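Local coordinates for protein acetaldehyde dehydrogenase (Acetylating) (Geobacillus thermoglucosidasius, PDB 5J78) that catalyses, as an acetylating aldehyde dehydrogenase, the CoA-dependent conversion of acetaldehyde to acetyl-CoA, probably with NAD+ as the oxidant, at residues 188-191 with 192-195. Residues are numbered along the deposited sequence; the frame is centred on the assembly and turned at random.
Sequences GAPK and GLIS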
loop_
_atom_site.group_PDB
_atom_site.type_symbol
_atom_site.label_atom_id
_atom_site.label_comp_id
_atom_site.label_asym_id
_atom_site.label_seq_id
_atom_site.Cartn_x
_atom_site.Cartn_y
_atom_site.Cartn_z
ATOM N N GLY A 188 -1.106 -44.498 -3.073
ATOM C CA GLY A 188 -0.632 -44.153 -4.410
ATOM C C GLY A 188 -0.429 -42.678 -4.727
ATOM O O GLY A 188 0.083 -42.324 -5.804
ATOM N N ALA A 189 -0.821 -41.797 -3.816
ATOM C CA ALA A 189 -0.701 -40.368 -4.091
ATOM C C ALA A 189 0.778 -39.978 -4.238
ATOM O O ALA A 189 1.656 -40.636 -3.668
ATOM C CB ALA A 189 -1.363 -39.556 -2.986
ATOM N N PRO A 190 1.064 -38.914 -5.006
ATOM C CA PRO A 190 2.428 -38.370 -5.116
ATOM C C PRO A 190 2.890 -37.605 -3.867
ATOM O O PRO A 190 2.070 -37.015 -3.143
ATOM C CB PRO A 190 2.314 -37.410 -6.305
ATOM C CG PRO A 190 0.902 -36.966 -6.258
ATOM C CD PRO A 190 0.131 -38.192 -5.887
ATOM N N LYS A 191 4.198 -37.575 -3.639
ATOM C CA LYS A 191 4.759 -36.723 -2.591
ATOM C C LYS A 191 4.416 -35.250 -2.841
ATOM O O LYS A 191 4.370 -34.815 -3.992
ATOM C CB LYS A 191 6.276 -36.869 -2.515
ATOM C CG LYS A 191 6.732 -38.179 -1.920
ATOM C CD LYS A 191 8.247 -38.352 -2.016
ATOM C CE LYS A 191 8.666 -39.738 -1.529
ATOM N NZ LYS A 191 8.151 -40.044 -0.155
ATOM N N GLY A 192 4.191 -34.494 -1.764
ATOM C CA GLY A 192 4.056 -33.049 -1.854
ATOM C C GLY A 192 2.637 -32.562 -2.092
ATOM O O GLY A 192 2.409 -31.362 -2.209
ATOM N N LEU A 193 1.685 -33.490 -2.138
ATOM C CA LEU A 193 0.295 -33.169 -2.434
ATOM C C LEU A 193 -0.367 -32.318 -1.358
ATOM O O LEU A 193 -1.139 -31.396 -1.656
ATOM C CB LEU A 193 -0.497 -34.454 -2.600
ATOM C CG LEU A 193 -1.889 -34.269 -3.174
ATOM C CD1 LEU A 193 -1.829 -33.805 -4.632
ATOM C CD2 LEU A 193 -2.662 -35.551 -3.051
ATOM N N ILE A 194 -0.078 -32.693 -0.113
ATOM C CA ILE A 194 -0.614 -32.075 1.094
ATOM C C ILE A 194 0.564 -31.642 1.951
ATOM O O ILE A 194 1.428 -32.462 2.282
ATOM C CB ILE A 194 -1.481 -33.038 1.896
ATOM C CG1 ILE A 194 -2.644 -33.556 1.051
ATOM C CG2 ILE A 194 -2.004 -32.387 3.159
ATOM C CD1 ILE A 194 -3.212 -34.850 1.577
ATOM N N SER A 195 0.599 -30.362 2.294
ATOM C CA SER A 195 1.716 -29.781 3.041
ATOM C C SER A 195 1.181 -28.776 4.038
ATOM O O SER A 195 0.014 -28.375 3.960
ATOM C CB SER A 195 2.732 -29.118 2.095
ATOM O OG SER A 195 2.108 -28.170 1.233
#
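Pro190 and Leu193 close a type II beta turn, their CA atoms 6.2 Å apart, with Lys191 and Gly192 at its corners. The positive phi of Gly192 (90°) suits glycine, since a CB there would collide with Lys191 O. At 3.7 Å, Pro190 O and Leu193 N are not hydrogen-bonded. Gln181 of helix 170-186 ties both arms together instead, its NE2 donating to Pro190 O and its OE1 accepting from Ile194 N.

Leu193 carries the apolar contact. With CG anti to the backbone N (chi1 -169°), its two methyls reach back to different residues: CD2 stands 4.2 Å from Ala189 CB, and CD1 is a looser 4.5 Å from Pro190 CG, at the ring. Lys191 is directed away overall, though its CB lies 3.2 Å from Gly192 N, across their shared peptide; its chain, bent at its last torsion, ends in a salt bridge from NZ to Glu185 OE1.

Upstream, Gly188 is the C-prime residue of the Schellman motif ending helix 170-186; downstream, strand 194-196 pairs in parallel with strand 160-165. The turn thus belongs to the helix-to-strand return of a beta-alpha-beta crossover, consistent with the Rossmann-like cofactor domain of aldehyde dehydrogenases.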